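Long-range contact in phosphatidylserine synthase (Haemophilus influenzae, PDB 3HSI), which is an enzyme of the phospholipase D superfamily, with two PLD-type regions in its chain: residues 370-382 with 392-405. Sequence-based numbering, arbitrary orientation.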
ATOM      1  N   VAL C 370      -2.798  -1.797  30.078  1.00 20.87           N
ATOM      2  CA  VAL C 370      -3.121  -0.440  30.540  1.00 21.78           C
ATOM      3  C   VAL C 370      -3.418  -0.471  32.023  1.00 22.89           C
ATOM      4  O   VAL C 370      -4.355  -1.149  32.464  1.00 23.58           O
ATOM      5  CB  VAL C 370      -4.294   0.154  29.746  1.00 21.31           C
ATOM      6  CG1 VAL C 370      -4.736   1.543  30.339  1.00 19.93           C
ATOM      7  CG2 VAL C 370      -3.864   0.266  28.267  1.00 19.65           C
ATOM      8  N   ASP C 371      -2.574   0.213  32.795  1.00 24.64           N
ATOM      9  CA  ASP C 371      -2.723   0.260  34.272  1.00 25.12           C
ATOM     10  C   ASP C 371      -2.999  -1.183  34.766  1.00 25.31           C
ATOM     11  O   ASP C 371      -2.317  -2.118  34.321  1.00 25.85           O
ATOM     12  CB  ASP C 371      -3.820   1.257  34.670  1.00 25.25           C
ATOM     13  CG  ASP C 371      -3.613   2.656  34.045  1.00 26.90           C
ATOM     14  OD1 ASP C 371      -2.467   3.084  33.832  1.00 29.15           O
ATOM     15  OD2 ASP C 371      -4.605   3.343  33.740  1.00 29.20           O
ATOM     16  N   ASP C 372      -4.006  -1.385  35.611  1.00 24.85           N
ATOM     17  CA  ASP C 372      -4.392  -2.730  36.066  1.00 25.37           C
ATOM     18  C   ASP C 372      -5.792  -3.092  35.570  1.00 24.70           C
ATOM     19  O   ASP C 372      -6.470  -3.959  36.140  1.00 24.80           O
ATOM     20  CB  ASP C 372      -4.319  -2.822  37.601  1.00 25.31           C
ATOM     21  CG  ASP C 372      -4.957  -1.606  38.285  1.00 29.41           C
ATOM     22  OD1 ASP C 372      -5.462  -0.682  37.560  1.00 29.67           O
ATOM     23  OD2 ASP C 372      -4.950  -1.553  39.547  1.00 33.49           O
ATOM     24  N   ARG C 373      -6.192  -2.455  34.476  1.00 23.80           N
ATOM     25  CA  ARG C 373      -7.587  -2.355  34.069  1.00 24.25           C
ATOM     26  C   ARG C 373      -7.880  -3.053  32.719  1.00 23.16           C
ATOM     27  O   ARG C 373      -8.908  -3.728  32.569  1.00 22.42           O
ATOM     28  CB  ARG C 373      -7.906  -0.856  34.005  1.00 24.85           C
ATOM     29  CG  ARG C 373      -9.336  -0.423  33.747  1.00 29.89           C
ATOM     30  CD  ARG C 373      -9.523   1.106  34.099  1.00 35.51           C
ATOM     31  NE  ARG C 373      -9.053   2.009  33.029  1.00 41.11           N
ATOM     32  CZ  ARG C 373      -7.813   2.525  32.941  1.00 43.90           C
ATOM     33  NH1 ARG C 373      -6.896   2.243  33.862  1.00 46.24           N
ATOM     34  NH2 ARG C 373      -7.475   3.334  31.941  1.00 42.23           N
ATOM     35  N   TYR C 374      -6.968  -2.906  31.752  1.00 22.56           N
ATOM     36  CA  TYR C 374      -7.078  -3.581  30.446  1.00 22.17           C
ATOM     37  C   TYR C 374      -5.851  -4.383  30.083  1.00 22.16           C
ATOM     38  O   TYR C 374      -4.717  -3.945  30.331  1.00 22.77           O
ATOM     39  CB  TYR C 374      -7.255  -2.564  29.339  1.00 22.09           C
ATOM     40  CG  TYR C 374      -8.477  -1.693  29.469  1.00 23.36           C
ATOM     41  CD1 TYR C 374      -9.728  -2.159  29.050  1.00 22.81           C
ATOM     42  CD2 TYR C 374      -8.376  -0.414  29.987  1.00 22.14           C
ATOM     43  CE1 TYR C 374     -10.852  -1.377  29.136  1.00 24.93           C
ATOM     44  CE2 TYR C 374      -9.502   0.389  30.102  1.00 25.75           C
ATOM     45  CZ  TYR C 374     -10.734  -0.103  29.662  1.00 26.44           C
ATOM     46  OH  TYR C 374     -11.843   0.674  29.747  1.00 28.73           O
ATOM     47  N   ILE C 375      -6.099  -5.520  29.433  1.00 21.59           N
ATOM     48  CA  ILE C 375      -5.089  -6.473  28.962  1.00 21.43           C
ATOM     49  C   ILE C 375      -5.563  -6.890  27.566  1.00 21.16           C
ATOM     50  O   ILE C 375      -6.553  -7.604  27.416  1.00 21.30           O
ATOM     51  CB  ILE C 375      -5.020  -7.766  29.889  1.00 21.40           C
ATOM     52  CG1 ILE C 375      -4.698  -7.393  31.334  1.00 22.49           C
ATOM     53  CG2 ILE C 375      -3.950  -8.753  29.429  1.00 20.74           C
ATOM     54  CD1 ILE C 375      -5.875  -7.525  32.282  1.00 24.95           C
ATOM     55  N   LEU C 376      -4.845  -6.441  26.546  1.00 21.15           N
ATOM     56  CA  LEU C 376      -5.154  -6.786  25.178  1.00 20.61           C
ATOM     57  C   LEU C 376      -4.299  -7.944  24.694  1.00 20.83           C
ATOM     58  O   LEU C 376      -3.050  -7.841  24.633  1.00 21.12           O
ATOM     59  CB  LEU C 376      -4.900  -5.588  24.266  1.00 20.27           C
ATOM     60  CG  LEU C 376      -5.173  -5.830  22.783  1.00 19.72           C
ATOM     61  CD1 LEU C 376      -6.636  -6.218  22.584  1.00 19.44           C
ATOM     62  CD2 LEU C 376      -4.813  -4.587  21.915  1.00 17.63           C
ATOM     63  N   LEU C 377      -4.976  -9.024  24.335  1.00 19.63           N
ATOM     64  CA  LEU C 377      -4.333 -10.154  23.705  1.00 20.11           C
ATOM     65  C   LEU C 377      -4.546  -9.968  22.224  1.00 20.99           C
ATOM     66  O   LEU C 377      -5.691  -9.869  21.753  1.00 21.88           O
ATOM     67  CB  LEU C 377      -4.971 -11.473  24.149  1.00 19.19           C
ATOM     68  CG  LEU C 377      -5.324 -11.592  25.631  1.00 17.84           C
ATOM     69  CD1 LEU C 377      -6.124 -12.897  25.913  1.00 19.98           C
ATOM     70  CD2 LEU C 377      -4.108 -11.485  26.531  1.00 16.35           C
ATOM     71  N   THR C 378      -3.461  -9.921  21.472  1.00 21.61           N
ATOM     72  CA  THR C 378      -3.595  -9.617  20.096  1.00 22.54           C
ATOM     73  C   THR C 378      -2.488 -10.251  19.303  1.00 23.56           C
ATOM     74  O   THR C 378      -1.393 -10.495  19.832  1.00 24.34           O
ATOM     75  CB  THR C 378      -3.669  -8.092  19.881  1.00 22.52           C
ATOM     76  OG1 THR C 378      -4.071  -7.825  18.547  1.00 22.92           O
ATOM     77  CG2 THR C 378      -2.332  -7.369  20.186  1.00 22.81           C
ATOM     78  N   GLY C 379      -2.773 -10.547  18.043  1.00 23.27           N
ATOM     79  CA  GLY C 379      -1.726 -10.922  17.125  1.00 23.60           C
ATOM     80  C   GLY C 379      -1.141  -9.697  16.447  1.00 24.12           C
ATOM     81  O   GLY C 379      -0.246  -9.826  15.621  1.00 24.61           O
ATOM     82  N   ASN C 380      -1.610  -8.511  16.827  1.00 24.29           N
ATOM     83  CA  ASN C 380      -1.180  -7.247  16.181  1.00 24.61           C
ATOM     84  C   ASN C 380       0.280  -6.886  16.567  1.00 25.20           C
ATOM     85  O   ASN C 380       0.613  -6.741  17.737  1.00 24.12           O
ATOM     86  CB  ASN C 380      -2.195  -6.138  16.520  1.00 23.93           C
ATOM     87  CG  ASN C 380      -1.959  -4.846  15.751  1.00 23.87           C
ATOM     88  OD1 ASN C 380      -0.835  -4.359  15.627  1.00 22.08           O
ATOM     89  ND2 ASN C 380      -3.033  -4.277  15.251  1.00 22.41           N
ATOM     90  N   ASN C 381       1.148  -6.771  15.561  1.00 26.56           N
ATOM     91  CA  ASN C 381       2.567  -6.451  15.763  1.00 26.45           C
ATOM     92  C   ASN C 381       2.782  -4.982  16.079  1.00 26.58           C
ATOM     93  O   ASN C 381       3.926  -4.550  16.268  1.00 27.60           O
ATOM     94  CB  ASN C 381       3.395  -6.797  14.510  1.00 27.25           C
ATOM     95  CG  ASN C 381       3.554  -8.282  14.294  1.00 28.78           C
ATOM     96  OD1 ASN C 381       3.734  -9.037  15.238  1.00 34.20           O
ATOM     97  ND2 ASN C 381       3.505  -8.710  13.044  1.00 29.38           N
ATOM     98  N   LEU C 382       1.718  -4.190  16.148  1.00 25.27           N
ATOM     99  CA  LEU C 382       1.904  -2.770  16.467  1.00 25.13           C
ATOM    100  C   LEU C 382       2.886  -2.095  15.506  1.00 24.99           C
ATOM    101  O   LEU C 382       3.809  -1.359  15.918  1.00 25.66           O
ATOM    102  CB  LEU C 382       2.359  -2.607  17.921  1.00 24.57           C
ATOM    103  CG  LEU C 382       1.306  -3.124  18.918  1.00 24.95           C
ATOM    104  CD1 LEU C 382       1.867  -3.217  20.355  1.00 21.58           C
ATOM    105  CD2 LEU C 382       0.082  -2.216  18.858  1.00 26.72           C
ATOM    106  N   GLU C 392      -6.379  -8.400  11.318  1.00 22.58           N
ATOM    107  CA  GLU C 392      -5.985  -8.606  12.707  1.00 21.64           C
ATOM    108  C   GLU C 392      -7.174  -8.858  13.609  1.00 21.49           C
ATOM    109  O   GLU C 392      -8.317  -8.471  13.287  1.00 20.42           O
ATOM    110  CB  GLU C 392      -5.240  -7.368  13.243  1.00 21.76           C
ATOM    111  CG  GLU C 392      -4.119  -6.832  12.339  1.00 24.19           C
ATOM    112  CD  GLU C 392      -2.788  -7.524  12.602  1.00 27.74           C
ATOM    113  OE1 GLU C 392      -2.739  -8.454  13.444  1.00 27.52           O
ATOM    114  OE2 GLU C 392      -1.781  -7.128  11.986  1.00 29.19           O
ATOM    115  N   ASN C 393      -6.911  -9.482  14.762  1.00 20.87           N
ATOM    116  CA  ASN C 393      -7.938  -9.516  15.790  1.00 21.55           C
ATOM    117  C   ASN C 393      -7.381  -9.345  17.214  1.00 22.17           C
ATOM    118  O   ASN C 393      -6.174  -9.203  17.403  1.00 22.59           O
ATOM    119  CB  ASN C 393      -8.856 -10.725  15.638  1.00 19.97           C
ATOM    120  CG  ASN C 393      -8.189 -12.038  16.044  1.00 21.46           C
ATOM    121  OD1 ASN C 393      -6.963 -12.128  16.152  1.00 19.76           O
ATOM    122  ND2 ASN C 393      -9.010 -13.074  16.248  1.00 16.59           N
ATOM    123  N   GLY C 394      -8.269  -9.325  18.198  1.00 22.06           N
ATOM    124  CA  GLY C 394      -7.867  -9.173  19.573  1.00 21.73           C
ATOM    125  C   GLY C 394      -8.931  -9.608  20.562  1.00 21.71           C
ATOM    126  O   GLY C 394     -10.140  -9.578  20.266  1.00 21.18           O
ATOM    127  N   LEU C 395      -8.472 -10.043  21.732  1.00 21.09           N
ATOM    128  CA  LEU C 395      -9.362 -10.197  22.867  1.00 21.04           C
ATOM    129  C   LEU C 395      -8.983  -9.097  23.855  1.00 20.27           C
ATOM    130  O   LEU C 395      -7.875  -9.091  24.418  1.00 19.58           O
ATOM    131  CB  LEU C 395      -9.240 -11.597  23.483  1.00 21.08           C
ATOM    132  CG  LEU C 395      -9.422 -12.781  22.523  1.00 22.14           C
ATOM    133  CD1 LEU C 395      -9.174 -14.158  23.215  1.00 23.42           C
ATOM    134  CD2 LEU C 395     -10.825 -12.744  21.861  1.00 24.62           C
ATOM    135  N   LEU C 396      -9.885  -8.146  24.025  1.00 19.63           N
ATOM    136  CA  LEU C 396      -9.705  -7.142  25.055  1.00 20.49           C
ATOM    137  C   LEU C 396     -10.297  -7.630  26.355  1.00 19.93           C
ATOM    138  O   LEU C 396     -11.514  -7.763  26.489  1.00 20.45           O
ATOM    139  CB  LEU C 396     -10.292  -5.770  24.673  1.00 19.72           C
ATOM    140  CG  LEU C 396     -10.072  -4.667  25.732  1.00 21.84           C
ATOM    141  CD1 LEU C 396      -8.563  -4.350  25.943  1.00 21.89           C
ATOM    142  CD2 LEU C 396     -10.836  -3.370  25.400  1.00 20.07           C
ATOM    143  N   ILE C 397      -9.419  -7.890  27.318  1.00 19.93           N
ATOM    144  CA  ILE C 397      -9.850  -8.219  28.665  1.00 19.92           C
ATOM    145  C   ILE C 397      -9.986  -6.941  29.531  1.00 19.75           C
ATOM    146  O   ILE C 397      -9.077  -6.129  29.617  1.00 18.72           O
ATOM    147  CB  ILE C 397      -8.877  -9.212  29.336  1.00 20.31           C
ATOM    148  CG1 ILE C 397      -8.846 -10.522  28.538  1.00 22.25           C
ATOM    149  CG2 ILE C 397      -9.284  -9.446  30.750  1.00 17.49           C
ATOM    150  CD1 ILE C 397      -7.728 -11.443  28.904  1.00 24.41           C
ATOM    151  N   TYR C 398     -11.155  -6.784  30.130  1.00 19.97           N
ATOM    152  CA  TYR C 398     -11.438  -5.727  31.085  1.00 20.64           C
ATOM    153  C   TYR C 398     -11.512  -6.342  32.487  1.00 20.42           C
ATOM    154  O   TYR C 398     -12.336  -7.231  32.746  1.00 19.46           O
ATOM    155  CB  TYR C 398     -12.767  -5.084  30.723  1.00 20.99           C
ATOM    156  CG  TYR C 398     -13.181  -3.917  31.600  1.00 23.53           C
ATOM    157  CD1 TYR C 398     -12.268  -2.910  31.947  1.00 26.10           C
ATOM    158  CD2 TYR C 398     -14.509  -3.788  32.023  1.00 24.49           C
ATOM    159  CE1 TYR C 398     -12.660  -1.823  32.747  1.00 28.72           C
ATOM    160  CE2 TYR C 398     -14.916  -2.713  32.819  1.00 26.38           C
ATOM    161  CZ  TYR C 398     -13.984  -1.745  33.176  1.00 27.82           C
ATOM    162  OH  TYR C 398     -14.381  -0.692  33.932  1.00 29.80           O
ATOM    163  N   ASP C 399     -10.669  -5.830  33.377  1.00 20.24           N
ATOM    164  CA  ASP C 399     -10.507  -6.361  34.721  1.00 20.72           C
ATOM    165  C   ASP C 399     -10.653  -5.255  35.766  1.00 20.45           C
ATOM    166  O   ASP C 399      -9.678  -4.917  36.431  1.00 19.62           O
ATOM    167  CB  ASP C 399      -9.133  -7.038  34.842  1.00 20.91           C
ATOM    168  CG  ASP C 399      -8.961  -7.794  36.141  1.00 22.96           C
ATOM    169  OD1 ASP C 399      -9.997  -8.139  36.788  1.00 23.72           O
ATOM    170  OD2 ASP C 399      -7.777  -8.024  36.518  1.00 23.55           O
ATOM    171  N   PRO C 400     -11.882  -4.695  35.916  1.00 20.79           N
ATOM    172  CA  PRO C 400     -12.115  -3.520  36.792  1.00 20.46           C
ATOM    173  C   PRO C 400     -11.819  -3.754  38.278  1.00 21.43           C
ATOM    174  O   PRO C 400     -11.433  -2.819  38.958  1.00 20.87           O
ATOM    175  CB  PRO C 400     -13.608  -3.208  36.594  1.00 20.35           C
ATOM    176  CG  PRO C 400     -14.214  -4.456  36.006  1.00 21.26           C
ATOM    177  CD  PRO C 400     -13.112  -5.115  35.211  1.00 20.08           C
ATOM    178  N   GLN C 401     -11.986  -4.983  38.773  1.00 21.39           N
ATOM    179  CA  GLN C 401     -11.747  -5.256  40.188  1.00 22.25           C
ATOM    180  C   GLN C 401     -10.455  -6.038  40.405  1.00 22.32           C
ATOM    181  O   GLN C 401     -10.295  -6.677  41.436  1.00 21.90           O
ATOM    182  CB  GLN C 401     -12.933  -6.016  40.797  1.00 22.33           C
ATOM    183  CG  GLN C 401     -14.247  -5.246  40.689  1.00 25.88           C
ATOM    184  CD  GLN C 401     -15.323  -5.790  41.592  1.00 32.33           C
ATOM    185  OE1 GLN C 401     -15.044  -6.303  42.685  1.00 36.54           O
ATOM    186  NE2 GLN C 401     -16.566  -5.662  41.163  1.00 32.42           N
ATOM    187  N   GLN C 402      -9.546  -5.970  39.430  1.00 21.95           N
ATOM    188  CA  GLN C 402      -8.235  -6.616  39.491  1.00 22.60           C
ATOM    189  C   GLN C 402      -8.317  -8.099  39.830  1.00 22.70           C
ATOM    190  O   GLN C 402      -7.452  -8.629  40.495  1.00 22.54           O
ATOM    191  CB  GLN C 402      -7.278  -5.882  40.445  1.00 22.75           C
ATOM    192  CG  GLN C 402      -6.746  -4.551  39.876  1.00 25.10           C
ATOM    193  CD  GLN C 402      -7.859  -3.524  39.648  1.00 28.56           C
ATOM    194  OE1 GLN C 402      -8.180  -3.159  38.505  1.00 30.70           O
ATOM    195  NE2 GLN C 402      -8.471  -3.086  40.729  1.00 26.37           N
ATOM    196  N   GLN C 403      -9.358  -8.773  39.360  1.00 22.41           N
ATOM    197  CA  GLN C 403      -9.453 -10.209  39.554  1.00 22.46           C
ATOM    198  C   GLN C 403      -8.312 -10.992  38.895  1.00 22.69           C
ATOM    199  O   GLN C 403      -7.972 -12.070  39.356  1.00 22.13           O
ATOM    200  CB  GLN C 403     -10.781 -10.714  39.030  1.00 22.14           C
ATOM    201  CG  GLN C 403     -11.963 -10.176  39.799  1.00 21.30           C
ATOM    202  CD  GLN C 403     -13.235 -10.470  39.053  1.00 21.86           C
ATOM    203  OE1 GLN C 403     -13.749  -9.607  38.363  1.00 22.10           O
ATOM    204  NE2 GLN C 403     -13.710 -11.714  39.130  1.00 18.73           N
ATOM    205  N   LEU C 404      -7.721 -10.444  37.832  1.00 22.53           N
ATOM    206  CA  LEU C 404      -6.624 -11.122  37.127  1.00 23.12           C
ATOM    207  C   LEU C 404      -5.222 -10.645  37.505  1.00 22.86           C
ATOM    208  O   LEU C 404      -4.235 -11.128  36.939  1.00 23.10           O
ATOM    209  CB  LEU C 404      -6.764 -10.949  35.615  1.00 22.70           C
ATOM    210  CG  LEU C 404      -7.408 -12.009  34.734  1.00 25.69           C
ATOM    211  CD1 LEU C 404      -6.880 -11.845  33.289  1.00 22.34           C
ATOM    212  CD2 LEU C 404      -7.229 -13.473  35.255  1.00 22.06           C
ATOM    213  N   LEU C 405      -5.113  -9.690  38.426  1.00 22.87           N
ATOM    214  CA  LEU C 405      -3.829  -9.011  38.637  1.00 22.47           C
ATOM    215  C   LEU C 405      -2.697  -9.996  38.930  1.00 22.57           C
ATOM    216  O   LEU C 405      -1.583  -9.806  38.448  1.00 22.66           O
ATOM    217  CB  LEU C 405      -3.923  -7.981  39.759  1.00 22.80           C
ATOM    218  CG  LEU C 405      -2.691  -7.075  39.969  1.00 23.73           C
ATOM    219  CD1 LEU C 405      -2.302  -6.350  38.701  1.00 25.90           C
ATOM    220  CD2 LEU C 405      -2.944  -6.053  41.091  1.00 23.70           C
TER
HETATM  221  O   HOH W   1      -5.718  -6.602  36.392  1.00 23.56           O
HETATM  222  O   HOH W   2       0.342  -7.915  12.789  1.00 29.57           O
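Ile375 and Leu377 each exchange two backbone hydrogen bonds with a partner opposite, Ile397 and Leu395, so strands 374-378 and 392-398 run antiparallel. Asp399 N extends the ladder by one rung to Arg373 O (2.9 Å), beside a classic beta bulge, with Val370 O taking the N-H groups of both Arg373 and Tyr374. At the other end a side chain takes over: Thr378 OG1, anti to its own backbone nitrogen (chi1 -168°), donates to Asn393 O at 2.8 Å and also accepts from Asn380 N, closing an ST turn.

Apolar groups line both faces. On one, the Tyr374 ring lies beside Tyr398, the planes 26° apart but offset so that little of one ring lies over the other; Tyr374 CE1 comes within 3.5 Å of Tyr398 CD1, and the Leu396 methyls touch Tyr374 CD1. Pro400 CD covers a face of the Tyr398 ring, over its centre. On the other face, Leu377 CD1 reaches diagonally to Ile397 CD1 (3.7 Å), and Ile375 and Ile397 meet through their CB atoms.

At the bulge end a water joins the two loops, donating to Asp372 O and Asp399 OD2; Asp399 OD2 also accepts from Leu404 N (2.8 Å), tying the turn down. At the far end the Glu392 carboxylate stacks on the Asn380 amide, their planes 21° apart.

The two strands pair inside the mixed sheet of the PLD-like domain, flanked by 367-370 and 245-252. Helix 258-268 packs on the Tyr374 and Leu376 face, whereas strand 171-179 lies against Ile375, Leu377 and Leu395, and helix 181-195 also packs on Leu395.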